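Side-chain contact in DNA damage response protein Rtt109, putative (Neosartorya fumigata, PDB 5ZB9), which probably acetylates lysines of histones, notably histone H3, with acetyl-CoA as the acetyl donor: residues 66-71 with 445-450. Sequence-based numbering, arbitrary orientation.
Sequences NEESEV and STKAWA
Thr-446, on helix 439-457, presses its side chain against the backbone of Glu-70 and Val-71, where the loop after strand 50-61 runs into strand 71-82. The contact joins this helix to the large mixed sheet of the acetyltransferase, at the connection between two antiparallel strands. From the CA of Thr-446 the side chain sets out toward this loop, and Thr-446 CB lies 3.4 Å from the carbonyl O of Glu-70. There the side chain forks. The methyl CG2, anti to the backbone N of Thr-446, meets the same carbonyl O of Glu-70 and packs 3.7 Å from Glu-70 CB. The other branch, Thr-446 OG1, stands anti to the carbonyl carbon (chi1 -65°) and lies 3.4 Å from Val-71 CA. OG1 is engaged at the beginning of the strand and on its own helix, hydrogen-bonding with the backbone N of Ile-72 and the carbonyl O of Ala-442. Beyond CB, Glu-70 leaves the threonine and carries its carboxylate to Arg-26, Ser-60 and Arg-465, a buried acid held by two salt bridges and a hydroxyl.

Toward the surface, the fully extended chain of Lys-447 reaches the acid of Glu-68, crossing that side chain at about a right angle. Lys-447 NZ and Glu-68 OE1 form a salt bridge at 3.5 Å, while Lys-447 CE lies 4.0 Å from Glu-68 OE2. The helix is thus joined to the start of strand 71-82 by a buried threonine hydroxyl, whereas the exposed Glu-68–Lys-447 pair, long and without a hydrogen bond, is probably a weaker, solvent-screened tie.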
loop_
_atom_site.group_PDB
_atom_site.type_symbol
_atom_site.label_atom_id
_atom_site.label_comp_id
_atom_site.label_asym_id
_atom_site.label_seq_id
_atom_site.Cartn_x
_atom_site.Cartn_y
_atom_site.Cartn_z
ATOM N N ASN A 66 -25.156 22.501 2.627
ATOM C CA ASN A 66 -25.276 23.887 2.164
ATOM C C ASN A 66 -24.504 24.867 3.052
ATOM O O ASN A 66 -24.936 25.998 3.283
ATOM C CB ASN A 66 -26.749 24.301 2.063
ATOM C CG ASN A 66 -27.385 23.879 0.746
ATOM O OD1 ASN A 66 -26.821 23.076 -0.000
ATOM N ND2 ASN A 66 -28.562 24.425 0.454
ATOM N N GLU A 67 -23.360 24.408 3.551
ATOM C CA GLU A 67 -22.418 25.249 4.275
ATOM C C GLU A 67 -21.016 24.894 3.816
ATOM O O GLU A 67 -20.713 23.724 3.574
ATOM C CB GLU A 67 -22.541 25.062 5.787
ATOM C CG GLU A 67 -23.812 25.627 6.396
ATOM C CD GLU A 67 -23.851 25.463 7.903
ATOM O OE1 GLU A 67 -22.847 24.977 8.474
ATOM O OE2 GLU A 67 -24.883 25.814 8.516
ATOM N N GLU A 68 -20.158 25.902 3.709
ATOM C CA GLU A 68 -18.785 25.701 3.261
ATOM C C GLU A 68 -18.032 24.775 4.213
ATOM O O GLU A 68 -16.978 24.235 3.867
ATOM C CB GLU A 68 -18.063 27.047 3.149
ATOM C CG GLU A 68 -16.814 27.030 2.283
ATOM C CD GLU A 68 -16.190 28.411 2.136
ATOM O OE1 GLU A 68 -16.642 29.352 2.830
ATOM O OE2 GLU A 68 -15.248 28.554 1.324
ATOM N N SER A 69 -18.598 24.593 5.405
ATOM C CA SER A 69 -17.983 23.807 6.470
ATOM C C SER A 69 -17.704 22.359 6.064
ATOM O O SER A 69 -18.622 21.559 5.884
ATOM C CB SER A 69 -18.874 23.834 7.714
ATOM O OG SER A 69 -20.163 23.307 7.429
ATOM N N GLU A 70 -16.425 22.042 5.907
ATOM C CA GLU A 70 -15.989 20.667 5.726
ATOM C C GLU A 70 -15.085 20.267 6.881
ATOM O O GLU A 70 -14.360 21.103 7.421
ATOM C CB GLU A 70 -15.234 20.494 4.406
ATOM C CG GLU A 70 -16.085 20.553 3.156
ATOM C CD GLU A 70 -15.260 20.346 1.897
ATOM O OE1 GLU A 70 -14.270 19.579 1.950
ATOM O OE2 GLU A 70 -15.588 20.964 0.855
ATOM N N VAL A 71 -15.115 18.994 7.267
ATOM C CA VAL A 71 -14.037 18.481 8.107
ATOM C C VAL A 71 -13.490 17.171 7.541
ATOM O O VAL A 71 -14.235 16.237 7.231
ATOM C CB VAL A 71 -14.479 18.295 9.582
ATOM C CG1 VAL A 71 -15.595 17.270 9.721
ATOM C CG2 VAL A 71 -13.284 17.928 10.442
ATOM N N SER A 445 -8.761 23.807 9.808
ATOM C CA SER A 445 -7.613 23.204 9.147
ATOM C C SER A 445 -8.009 22.663 7.774
ATOM O O SER A 445 -7.254 22.784 6.809
ATOM C CB SER A 445 -7.025 22.092 10.011
ATOM O OG SER A 445 -6.477 22.610 11.207
ATOM N N THR A 446 -9.210 22.088 7.702
ATOM C CA THR A 446 -9.745 21.537 6.463
ATOM C C THR A 446 -9.923 22.609 5.384
ATOM O O THR A 446 -9.408 22.467 4.267
ATOM C CB THR A 446 -11.094 20.834 6.707
ATOM O OG1 THR A 446 -10.889 19.695 7.547
ATOM C CG2 THR A 446 -11.702 20.372 5.401
ATOM N N LYS A 447 -10.649 23.674 5.717
ATOM C CA LYS A 447 -10.817 24.802 4.805
ATOM C C LYS A 447 -9.473 25.354 4.341
ATOM O O LYS A 447 -9.294 25.693 3.172
ATOM C CB LYS A 447 -11.631 25.910 5.470
ATOM C CG LYS A 447 -11.718 27.188 4.651
ATOM C CD LYS A 447 -12.727 28.143 5.255
ATOM C CE LYS A 447 -12.865 29.406 4.430
ATOM N NZ LYS A 447 -13.967 30.269 4.943
ATOM N N ALA A 448 -8.525 25.426 5.264
ATOM C CA ALA A 448 -7.206 25.959 4.957
ATOM C C ALA A 448 -6.451 25.073 3.971
ATOM O O ALA A 448 -5.879 25.570 2.999
ATOM C CB ALA A 448 -6.398 26.138 6.241
ATOM N N TRP A 449 -6.441 23.765 4.221
ATOM C CA TRP A 449 -5.735 22.838 3.335
ATOM C C TRP A 449 -6.393 22.785 1.947
ATOM O O TRP A 449 -5.705 22.693 0.931
ATOM C CB TRP A 449 -5.676 21.434 3.948
ATOM C CG TRP A 449 -4.917 20.446 3.088
ATOM C CD1 TRP A 449 -3.560 20.346 2.950
ATOM C CD2 TRP A 449 -5.476 19.429 2.248
ATOM N NE1 TRP A 449 -3.243 19.337 2.073
ATOM C CE2 TRP A 449 -4.401 18.756 1.630
ATOM C CE3 TRP A 449 -6.783 19.023 1.959
ATOM C CZ2 TRP A 449 -4.593 17.699 0.738
ATOM C CZ3 TRP A 449 -6.972 17.975 1.066
ATOM C CH2 TRP A 449 -5.883 17.326 0.469
ATOM N N ALA A 450 -7.723 22.852 1.916
ATOM C CA ALA A 450 -8.468 22.782 0.664
ATOM C C ALA A 450 -8.115 23.957 -0.233
ATOM O O ALA A 450 -7.972 23.807 -1.450
ATOM C CB ALA A 450 -9.968 22.746 0.932
#